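Local structure of toll-like receptor 13 (Mus musculus, 4Z0C) at residues Q517-I522 against F546-G551; Q540-N545 against V564-H569. The protein senses bacterial infection by recognising and binding 23S ribosomal RNA, then signals through MYD88 and TRAF6 to activate NF-kappa-B and inflammation. One frame throughout, in Å; residues are numbered along the deposited sequence.

Both contacts join successive coils of the leucine-rich repeat ectodomain, and their centres lie 13 Å apart. Residues 540-545 of contact 2 run directly into 546-551 of contact 1, so a single repeat leans on the previous coil through one part and on the next through the other. The contacts meet where Pro519 CG lies 3.6 Å from Asn545 ND2, and where Phe547 CE2 lies 4.2 Å from Val542 CG1. Their roles differ. Contact 2 holds two cytidines of the single-stranded RNA directly, whereas the nearest atom of contact 1 is about 12 Å from the nucleic acid, and this contact joins the apolar interior of neighbouring coils.

Contact 1 of 2, residues Q517-I522 against F546-G551; sequences QYPPFI and FFQGLG. With NAG (2-acetamido-2-deoxy-beta-D-glucopyranose), chain R.
Phe521 packs against Phe546 and Leu550 where the loops of two successive leucine-rich repeats lie side by side and send these side chains into the solenoid interior. Phe521 can be followed outward. Its CB rests 3.6 Å from Leu550 CD1, and the same methyl reaches CG and CD2. CD2 also passes 3.5 Å from the backbone O of Phe546. Farther out, CE2 sits over one face of the Phe546 ring, 3.6 Å from its CE2, and CZ approaches Phe546 CZ. The rings form a T-shaped pair, with centroids 5.3 Å apart and planes at 83°: the edge of Phe521 meets the face of Phe546. A first torsion of -49°, with CG away from the carbonyl carbon, turns the ring toward Phe546 and Leu550, and Pro520 CG lies over one of its faces. Flat aromatic rings suit the site because they fill the interior between coils, alongside Leu530 of strand 529-531.

Beside this, Ile522 CD1 meets Gln548 CG and lies 3.6 Å from Gly549 CA, so the methyl packs directly on the backbone. Gly549, third residue of a type II turn, has a positive phi (96°) that glycine adopts easily. No direct hydrogen bond joins the loops; a bridging water accepts from Phe521 N at 3.0 Å and donates to Phe546 O at 3.0 Å and to Gln548 O at 2.6 Å.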
ATOM      1  N   GLN A 517      12.750  -0.673  24.940  1.00 53.46           N
ATOM      2  CA  GLN A 517      12.521  -0.979  26.337  1.00 59.84           C
ATOM      3  C   GLN A 517      11.669  -2.232  26.433  1.00 59.66           C
ATOM      4  O   GLN A 517      11.895  -3.082  27.295  1.00 61.78           O
ATOM      5  CB  GLN A 517      11.829   0.179  27.045  1.00 63.89           C
ATOM      6  CG  GLN A 517      11.573  -0.109  28.507  1.00 69.06           C
ATOM      7  CD  GLN A 517      11.354   1.138  29.323  1.00 70.55           C
ATOM      8  OE1 GLN A 517      11.701   1.183  30.505  1.00 70.07           O
ATOM      9  NE2 GLN A 517      10.767   2.160  28.703  1.00 68.71           N
ATOM     10  N   TYR A 518      10.691  -2.338  25.538  1.00 56.36           N
ATOM     11  CA  TYR A 518       9.864  -3.541  25.448  1.00 55.54           C
ATOM     12  C   TYR A 518       9.967  -4.167  24.060  1.00 47.17           C
ATOM     13  O   TYR A 518       9.324  -3.705  23.116  1.00 49.32           O
ATOM     14  CB  TYR A 518       8.400  -3.223  25.761  1.00 51.65           C
ATOM     15  CG  TYR A 518       8.214  -2.436  27.030  1.00 60.85           C
ATOM     16  CD1 TYR A 518       8.370  -3.041  28.272  1.00 65.98           C
ATOM     17  CD2 TYR A 518       7.874  -1.081  26.991  1.00 63.53           C
ATOM     18  CE1 TYR A 518       8.203  -2.316  29.447  1.00 71.09           C
ATOM     19  CE2 TYR A 518       7.699  -0.350  28.155  1.00 63.57           C
ATOM     20  CZ  TYR A 518       7.866  -0.973  29.380  1.00 69.32           C
ATOM     21  OH  TYR A 518       7.696  -0.260  30.547  1.00 70.79           O
ATOM     22  N   PRO A 519      10.795  -5.210  23.930  1.00 38.77           N
ATOM     23  CA  PRO A 519      10.821  -5.973  22.681  1.00 33.08           C
ATOM     24  C   PRO A 519       9.413  -6.480  22.471  1.00 36.85           C
ATOM     25  O   PRO A 519       8.825  -7.037  23.401  1.00 37.93           O
ATOM     26  CB  PRO A 519      11.743  -7.143  22.999  1.00 35.37           C
ATOM     27  CG  PRO A 519      12.528  -6.718  24.174  1.00 45.73           C
ATOM     28  CD  PRO A 519      11.639  -5.815  24.966  1.00 45.82           C
ATOM     29  N   PRO A 520       8.865  -6.259  21.273  1.00 35.82           N
ATOM     30  CA  PRO A 520       7.445  -6.504  20.990  1.00 27.58           C
ATOM     31  C   PRO A 520       7.026  -7.977  20.963  1.00 26.93           C
ATOM     32  O   PRO A 520       5.879  -8.287  21.273  1.00 36.13           O
ATOM     33  CB  PRO A 520       7.260  -5.872  19.614  1.00 32.46           C
ATOM     34  CG  PRO A 520       8.627  -5.870  19.002  1.00 40.36           C
ATOM     35  CD  PRO A 520       9.589  -5.693  20.121  1.00 35.40           C
ATOM     36  N   PHE A 521       7.952  -8.874  20.653  1.00 25.50           N
ATOM     37  CA  PHE A 521       7.632 -10.294  20.510  1.00 33.49           C
ATOM     38  C   PHE A 521       8.078 -11.096  21.726  1.00 39.00           C
ATOM     39  O   PHE A 521       8.150 -12.324  21.693  1.00 36.36           O
ATOM     40  CB  PHE A 521       8.275 -10.828  19.234  1.00 31.28           C
ATOM     41  CG  PHE A 521       8.013  -9.965  18.038  1.00 32.56           C
ATOM     42  CD1 PHE A 521       6.707  -9.688  17.643  1.00 32.45           C
ATOM     43  CD2 PHE A 521       9.059  -9.388  17.337  1.00 28.12           C
ATOM     44  CE1 PHE A 521       6.453  -8.881  16.541  1.00 28.93           C
ATOM     45  CE2 PHE A 521       8.815  -8.573  16.238  1.00 26.60           C
ATOM     46  CZ  PHE A 521       7.515  -8.331  15.830  1.00 28.70           C
ATOM     47  N   ILE A 522       8.385 -10.391  22.805  1.00 40.24           N
ATOM     48  CA  ILE A 522       8.983 -11.019  23.977  1.00 49.58           C
ATOM     49  C   ILE A 522       8.100 -12.090  24.650  1.00 49.66           C
ATOM     50  O   ILE A 522       8.613 -13.048  25.222  1.00 53.04           O
ATOM     51  CB  ILE A 522       9.447  -9.940  25.004  1.00 42.53           C
ATOM     52  CG1 ILE A 522      10.401 -10.542  26.030  1.00 41.99           C
ATOM     53  CG2 ILE A 522       8.262  -9.285  25.685  1.00 26.83           C
ATOM     54  CD1 ILE A 522      11.600 -11.164  25.408  1.00 48.82           C
ATOM     55  N   PHE A 546      15.307  -6.435  18.632  1.00 28.68           N
ATOM     56  CA  PHE A 546      13.999  -6.592  18.026  1.00 30.47           C
ATOM     57  C   PHE A 546      13.427  -8.001  18.144  1.00 31.19           C
ATOM     58  O   PHE A 546      12.205  -8.155  18.278  1.00 29.71           O
ATOM     59  CB  PHE A 546      14.041  -6.150  16.569  1.00 33.31           C
ATOM     60  CG  PHE A 546      12.688  -5.849  15.988  1.00 32.48           C
ATOM     61  CD1 PHE A 546      11.916  -4.825  16.504  1.00 28.53           C
ATOM     62  CD2 PHE A 546      12.197  -6.588  14.913  1.00 30.33           C
ATOM     63  CE1 PHE A 546      10.682  -4.537  15.969  1.00 29.29           C
ATOM     64  CE2 PHE A 546      10.970  -6.305  14.360  1.00 22.72           C
ATOM     65  CZ  PHE A 546      10.202  -5.287  14.894  1.00 31.19           C
ATOM     66  N   PHE A 547      14.296  -9.017  18.126  1.00 26.19           N
ATOM     67  CA  PHE A 547      13.838 -10.428  18.090  1.00 28.99           C
ATOM     68  C   PHE A 547      13.958 -11.221  19.390  1.00 26.87           C
ATOM     69  O   PHE A 547      13.772 -12.438  19.404  1.00 35.16           O
ATOM     70  CB  PHE A 547      14.518 -11.180  16.938  1.00 26.29           C
ATOM     71  CG  PHE A 547      14.186 -10.612  15.598  1.00 28.53           C
ATOM     72  CD1 PHE A 547      12.878 -10.670  15.118  1.00 19.49           C
ATOM     73  CD2 PHE A 547      15.154  -9.988  14.833  1.00 28.16           C
ATOM     74  CE1 PHE A 547      12.551 -10.132  13.890  1.00 18.32           C
ATOM     75  CE2 PHE A 547      14.838  -9.445  13.599  1.00 28.37           C
ATOM     76  CZ  PHE A 547      13.530  -9.527  13.125  1.00 26.56           C
ATOM     77  N   GLN A 548      14.256 -10.515  20.468  1.00 26.37           N
ATOM     78  CA  GLN A 548      14.324 -11.060  21.817  1.00 26.69           C
ATOM     79  C   GLN A 548      13.074 -11.892  22.140  1.00 31.46           C
ATOM     80  O   GLN A 548      11.944 -11.471  21.884  1.00 33.67           O
ATOM     81  CB  GLN A 548      14.445  -9.890  22.803  1.00 37.77           C
ATOM     82  CG  GLN A 548      14.843 -10.226  24.232  1.00 51.63           C
ATOM     83  CD  GLN A 548      16.330 -10.458  24.398  1.00 68.89           C
ATOM     84  OE1 GLN A 548      17.104 -10.353  23.442  1.00 74.85           O
ATOM     85  NE2 GLN A 548      16.744 -10.767  25.624  1.00 72.59           N
ATOM     86  N   GLY A 549      13.285 -13.083  22.685  1.00 29.63           N
ATOM     87  CA  GLY A 549      12.204 -13.906  23.187  1.00 22.24           C
ATOM     88  C   GLY A 549      11.732 -14.932  22.174  1.00 32.76           C
ATOM     89  O   GLY A 549      10.840 -15.730  22.462  1.00 30.66           O
ATOM     90  N   LEU A 550      12.350 -14.912  20.995  1.00 31.78           N
ATOM     91  CA  LEU A 550      11.899 -15.725  19.872  1.00 34.48           C
ATOM     92  C   LEU A 550      12.757 -16.982  19.599  1.00 37.36           C
ATOM     93  O   LEU A 550      13.044 -17.317  18.447  1.00 39.69           O
ATOM     94  CB  LEU A 550      11.779 -14.852  18.620  1.00 36.46           C
ATOM     95  CG  LEU A 550      10.562 -13.912  18.626  1.00 33.24           C
ATOM     96  CD1 LEU A 550      10.522 -13.024  17.398  1.00 25.41           C
ATOM     97  CD2 LEU A 550       9.292 -14.737  18.706  1.00 24.09           C
ATOM     98  N   GLY A 551      13.144 -17.677  20.664  1.00 32.10           N
ATOM     99  CA  GLY A 551      13.934 -18.891  20.541  1.00 35.93           C
ATOM    100  C   GLY A 551      13.251 -20.063  19.855  1.00 35.64           C
ATOM    101  O   GLY A 551      13.913 -20.985  19.395  1.00 45.41           O
TER
HETATM  102  C1  NAG R 914      13.359 -27.248  19.854  1.00 70.50           C
HETATM  103  C2  NAG R 914      12.869 -26.346  20.979  1.00 64.62           C
HETATM  104  C3  NAG R 914      12.770 -27.105  22.293  1.00 68.80           C
HETATM  105  C4  NAG R 914      12.105 -28.473  22.154  1.00 78.88           C
HETATM  106  C5  NAG R 914      12.575 -29.234  20.918  1.00 83.11           C
HETATM  107  C6  NAG R 914      11.695 -30.471  20.700  1.00 79.86           C
HETATM  108  C7  NAG R 914      13.436 -24.073  21.697  1.00 71.80           C
HETATM  109  C8  NAG R 914      14.554 -23.212  22.203  1.00 73.34           C
HETATM  110  N2  NAG R 914      13.790 -25.239  21.154  1.00 65.20           N
HETATM  111  O3  NAG R 914      12.026 -26.316  23.190  1.00 63.91           O
HETATM  112  O4  NAG R 914      12.385 -29.260  23.298  1.00 80.36           O
HETATM  113  O5  NAG R 914      12.554 -28.406  19.766  1.00 82.21           O
HETATM  114  O6  NAG R 914      11.816 -31.367  21.788  1.00 75.62           O
HETATM  115  O7  NAG R 914      12.273 -23.683  21.781  1.00 74.96           O
HETATM  116  O   HOH W   1      10.875  -9.445  20.579  1.00 28.44           O

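Contact 2 of 2, residues Q540-N545 against V564-H569. With nucleotides of chain D.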
ATOM      1  N   GLN A 540      13.650  -0.562   7.701  1.00 28.16           N
ATOM      2  CA  GLN A 540      14.846   0.258   7.921  1.00 30.43           C
ATOM      3  C   GLN A 540      15.713  -0.230   9.073  1.00 27.50           C
ATOM      4  O   GLN A 540      16.184  -1.373   9.047  1.00 22.66           O
ATOM      5  CB  GLN A 540      14.502   1.752   8.065  1.00 23.41           C
ATOM      6  CG  GLN A 540      14.237   2.391   6.717  1.00 21.15           C
ATOM      7  CD  GLN A 540      13.647   3.769   6.810  1.00 24.74           C
ATOM      8  OE1 GLN A 540      14.245   4.681   7.385  1.00 20.58           O
ATOM      9  NE2 GLN A 540      12.466   3.938   6.227  1.00 32.37           N
ATOM     10  N   VAL A 541      15.957   0.625  10.063  1.00 18.01           N
ATOM     11  CA  VAL A 541      16.905   0.236  11.103  1.00 25.37           C
ATOM     12  C   VAL A 541      16.232  -0.722  12.064  1.00 26.51           C
ATOM     13  O   VAL A 541      15.376  -0.312  12.842  1.00 27.69           O
ATOM     14  CB  VAL A 541      17.475   1.443  11.896  1.00 32.98           C
ATOM     15  CG1 VAL A 541      18.734   1.019  12.686  1.00 18.75           C
ATOM     16  CG2 VAL A 541      17.770   2.621  10.968  1.00 30.68           C
ATOM     17  N   VAL A 542      16.576  -2.004  11.991  1.00 27.55           N
ATOM     18  CA  VAL A 542      15.975  -2.957  12.914  1.00 29.69           C
ATOM     19  C   VAL A 542      16.534  -2.738  14.326  1.00 27.24           C
ATOM     20  O   VAL A 542      17.733  -2.762  14.506  1.00 30.66           O
ATOM     21  CB  VAL A 542      16.189  -4.414  12.468  1.00 30.18           C
ATOM     22  CG1 VAL A 542      15.646  -5.353  13.511  1.00 29.07           C
ATOM     23  CG2 VAL A 542      15.529  -4.668  11.104  1.00 18.69           C
ATOM     24  N   PRO A 543      15.657  -2.507  15.326  1.00 34.99           N
ATOM     25  CA  PRO A 543      16.121  -2.339  16.711  1.00 31.85           C
ATOM     26  C   PRO A 543      17.039  -3.481  17.119  1.00 26.55           C
ATOM     27  O   PRO A 543      16.847  -4.605  16.656  1.00 29.07           O
ATOM     28  CB  PRO A 543      14.820  -2.373  17.519  1.00 25.15           C
ATOM     29  CG  PRO A 543      13.807  -1.823  16.581  1.00 26.13           C
ATOM     30  CD  PRO A 543      14.193  -2.359  15.223  1.00 23.15           C
ATOM     31  N   SER A 544      18.002  -3.201  17.985  1.00 20.64           N
ATOM     32  CA  SER A 544      19.071  -4.157  18.268  1.00 31.56           C
ATOM     33  C   SER A 544      18.566  -5.376  19.036  1.00 32.86           C
ATOM     34  O   SER A 544      19.182  -6.437  18.988  1.00 33.02           O
ATOM     35  CB  SER A 544      20.240  -3.487  19.007  1.00 31.03           C
ATOM     36  OG  SER A 544      19.895  -3.238  20.354  1.00 38.85           O
ATOM     37  N   ASN A 545      17.454  -5.220  19.746  1.00 31.49           N
ATOM     38  CA  ASN A 545      16.865  -6.333  20.489  1.00 34.70           C
ATOM     39  C   ASN A 545      15.486  -6.704  19.919  1.00 35.47           C
ATOM     40  O   ASN A 545      14.603  -7.225  20.625  1.00 25.33           O
ATOM     41  CB  ASN A 545      16.724  -5.971  21.963  1.00 32.81           C
ATOM     42  CG  ASN A 545      15.855  -4.753  22.171  1.00 35.14           C
ATOM     43  OD1 ASN A 545      15.659  -3.959  21.247  1.00 36.03           O
ATOM     44  ND2 ASN A 545      15.300  -4.613  23.372  1.00 37.70           N
ATOM     45  N   VAL A 564      16.449  -2.897   4.673  1.00 24.75           N
ATOM     46  CA  VAL A 564      16.571  -3.687   5.896  1.00 27.62           C
ATOM     47  C   VAL A 564      17.998  -3.529   6.385  1.00 30.76           C
ATOM     48  O   VAL A 564      18.934  -3.898   5.688  1.00 32.08           O
ATOM     49  CB  VAL A 564      16.296  -5.205   5.680  1.00 22.70           C
ATOM     50  CG1 VAL A 564      16.282  -5.923   7.015  1.00 23.38           C
ATOM     51  CG2 VAL A 564      14.975  -5.436   4.984  1.00 15.35           C
ATOM     52  N   PHE A 565      18.165  -2.943   7.565  1.00 32.63           N
ATOM     53  CA  PHE A 565      19.488  -2.748   8.136  1.00 27.70           C
ATOM     54  C   PHE A 565      19.592  -3.546   9.424  1.00 27.61           C
ATOM     55  O   PHE A 565      18.975  -3.200  10.434  1.00 26.97           O
ATOM     56  CB  PHE A 565      19.759  -1.264   8.416  1.00 24.99           C
ATOM     57  CG  PHE A 565      19.547  -0.367   7.223  1.00 26.62           C
ATOM     58  CD1 PHE A 565      20.099  -0.676   5.993  1.00 21.60           C
ATOM     59  CD2 PHE A 565      18.755   0.771   7.330  1.00 28.52           C
ATOM     60  CE1 PHE A 565      19.887   0.146   4.890  1.00 21.95           C
ATOM     61  CE2 PHE A 565      18.544   1.602   6.233  1.00 21.88           C
ATOM     62  CZ  PHE A 565      19.108   1.290   5.009  1.00 15.82           C
ATOM     63  N   LEU A 566      20.382  -4.612   9.375  1.00 28.81           N
ATOM     64  CA  LEU A 566      20.661  -5.458  10.527  1.00 32.30           C
ATOM     65  C   LEU A 566      22.148  -5.259  10.875  1.00 35.79           C
ATOM     66  O   LEU A 566      23.008  -6.041  10.477  1.00 41.75           O
ATOM     67  CB  LEU A 566      20.331  -6.925  10.178  1.00 31.90           C
ATOM     68  CG  LEU A 566      18.835  -7.208   9.937  1.00 28.67           C
ATOM     69  CD1 LEU A 566      18.570  -8.242   8.832  1.00 21.25           C
ATOM     70  CD2 LEU A 566      18.179  -7.647  11.235  1.00 31.43           C
ATOM     71  N   ASP A 567      22.431  -4.180  11.602  1.00 38.42           N
ATOM     72  CA  ASP A 567      23.790  -3.716  11.852  1.00 35.19           C
ATOM     73  C   ASP A 567      24.493  -4.485  12.949  1.00 38.41           C
ATOM     74  O   ASP A 567      25.715  -4.514  12.997  1.00 40.86           O
ATOM     75  CB  ASP A 567      23.808  -2.234  12.259  1.00 38.35           C
ATOM     76  CG  ASP A 567      23.179  -1.323  11.228  1.00 37.81           C
ATOM     77  OD1 ASP A 567      23.157  -1.660  10.024  1.00 37.28           O
ATOM     78  OD2 ASP A 567      22.740  -0.231  11.634  1.00 37.85           O
ATOM     79  N   HIS A 568      23.727  -5.064  13.863  1.00 37.79           N
ATOM     80  CA  HIS A 568      24.319  -5.609  15.082  1.00 39.42           C
ATOM     81  C   HIS A 568      24.216  -7.143  15.191  1.00 40.83           C
ATOM     82  O   HIS A 568      24.705  -7.856  14.319  1.00 33.22           O
ATOM     83  CB  HIS A 568      23.714  -4.904  16.296  1.00 38.63           C
ATOM     84  CG  HIS A 568      23.816  -3.411  16.227  1.00 43.95           C
ATOM     85  ND1 HIS A 568      25.024  -2.744  16.236  1.00 42.45           N
ATOM     86  CD2 HIS A 568      22.860  -2.455  16.108  1.00 40.84           C
ATOM     87  CE1 HIS A 568      24.810  -1.444  16.150  1.00 37.61           C
ATOM     88  NE2 HIS A 568      23.504  -1.245  16.068  1.00 43.15           N
ATOM     89  N   HIS A 569      23.583  -7.651  16.245  1.00 39.81           N
ATOM     90  CA  HIS A 569      23.452  -9.100  16.398  1.00 36.61           C
ATOM     91  C   HIS A 569      22.002  -9.512  16.644  1.00 34.54           C
ATOM     92  O   HIS A 569      21.694 -10.297  17.549  1.00 28.71           O
ATOM     93  CB  HIS A 569      24.392  -9.612  17.482  1.00 33.77           C
ATOM     94  CG  HIS A 569      25.821  -9.685  17.036  1.00 58.82           C
ATOM     95  ND1 HIS A 569      26.883  -9.406  17.870  1.00 69.00           N
ATOM     96  CD2 HIS A 569      26.360  -9.987  15.829  1.00 64.20           C
ATOM     97  CE1 HIS A 569      28.015  -9.546  17.200  1.00 71.21           C
ATOM     98  NE2 HIS A 569      27.724  -9.893  15.958  1.00 67.15           N
TER
ATOM     99  P     C D  10      21.350   8.339   6.786  1.00 39.18           P
ATOM    100  OP1   C D  10      21.685   9.335   7.827  1.00 39.37           O
ATOM    101  OP2   C D  10      22.441   7.737   5.972  1.00 38.69           O
ATOM    102  O5'   C D  10      20.537   7.172   7.492  1.00 37.42           O
ATOM    103  C5'   C D  10      19.364   7.473   8.237  1.00 28.15           C
ATOM    104  C4'   C D  10      19.458   6.937   9.639  1.00 32.27           C
ATOM    105  O4'   C D  10      19.507   5.483   9.579  1.00 27.40           O
ATOM    106  C3'   C D  10      20.693   7.382  10.434  1.00 32.05           C
ATOM    107  O3'   C D  10      20.332   7.597  11.799  1.00 43.05           O
ATOM    108  C2'   C D  10      21.620   6.173  10.331  1.00 28.84           C
ATOM    109  O2'   C D  10      22.507   6.034  11.418  1.00 23.56           O
ATOM    110  C1'   C D  10      20.625   5.011  10.295  1.00 29.64           C
ATOM    111  N1    C D  10      21.153   3.823   9.616  1.00 32.06           N
ATOM    112  C2    C D  10      21.551   2.723  10.392  1.00 31.69           C
ATOM    113  O2    C D  10      21.419   2.744  11.624  1.00 30.99           O
ATOM    114  N3    C D  10      22.068   1.644   9.775  1.00 30.09           N
ATOM    115  C4    C D  10      22.211   1.634   8.451  1.00 37.20           C
ATOM    116  N4    C D  10      22.734   0.523   7.907  1.00 44.98           N
ATOM    117  C5    C D  10      21.826   2.741   7.636  1.00 30.90           C
ATOM    118  C6    C D  10      21.300   3.807   8.252  1.00 31.77           C
ATOM    119  P     C D  11      20.606   9.021  12.503  1.00 36.54           P
ATOM    120  OP1   C D  11      21.954   9.458  12.084  1.00 38.38           O
ATOM    121  OP2   C D  11      20.286   8.838  13.945  1.00 32.02           O
ATOM    122  O5'   C D  11      19.547  10.028  11.838  1.00 25.00           O
ATOM    123  C5'   C D  11      18.152   9.944  12.134  1.00 25.13           C
ATOM    124  C4'   C D  11      17.353  10.992  11.387  1.00 33.70           C
ATOM    125  O4'   C D  11      17.471  10.777   9.958  1.00 33.85           O
ATOM    126  C3'   C D  11      15.844  11.010  11.625  1.00 37.46           C
ATOM    127  O3'   C D  11      15.465  11.684  12.809  1.00 39.56           O
ATOM    128  C2'   C D  11      15.310  11.701  10.377  1.00 38.63           C
ATOM    129  O2'   C D  11      15.429  13.111  10.498  1.00 46.94           O
ATOM    130  C1'   C D  11      16.295  11.222   9.308  1.00 37.14           C
ATOM    131  N1    C D  11      15.736  10.141   8.468  1.00 35.72           N
ATOM    132  C2    C D  11      14.980  10.586   7.394  1.00 36.16           C
ATOM    133  O2    C D  11      14.847  11.805   7.245  1.00 22.89           O
ATOM    134  N3    C D  11      14.428   9.698   6.544  1.00 37.11           N
ATOM    135  C4    C D  11      14.588   8.396   6.751  1.00 29.16           C
ATOM    136  N4    C D  11      14.003   7.583   5.858  1.00 19.32           N
ATOM    137  C5    C D  11      15.349   7.904   7.855  1.00 27.23           C
ATOM    138  C6    C D  11      15.905   8.800   8.688  1.00 27.11           C
TER
HETATM  139  O   HOH W   2      20.352  -2.402  12.747  1.00 27.42           O
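Parallel strands of adjacent leucine-rich repeats, LRR 21 and LRR 22, pair Gln540 with Val564 and Val541 with Phe565, and on one side of this ladder sits the RNA-binding site. The strands 540-541 and 564-566 belong to a small parallel sheet completed by strand 592-594. Phe565 N donates to Gln540 O at 2.9 Å, while Val542 N returns a bond of 3.1 Å to Phe565 O. Phe565 O takes a second donor, a water that also donates to Val542 O and accepts from Asp567 N, tying the ends of the strands together.

Val541 and Phe565 share the face that receives cytidine C10 of chain D. The base lies nearly parallel to the Phe565 ring, with its C5 3.6 Å above the plane and over the ring centre; a broad aromatic face suits a flat pyrimidine. Val541 contributes its two methyls, CG1 toward the base O2 and CG2 toward the sugar O4'. Asp567 reads the pairing edge of the base: its CG, anti to the carbonyl carbon (chi1 -58°), brings OD1 to accept from N4 at 3.1 Å in a nearly straight bond (165°). OD2 stands only 2.7 Å from N3, so close that a proton probably lies between them, consistent with an acidic endosome.

On the other side of the strands Val542 CG2 meets Leu566 CD2 at 4.0 Å in the apolar interior. Gln540 extends from the strand end, its NE2 bonded to His537 O, and its OE1 accepts from N4 of cytidine C11 of chain D at 3.3 Å.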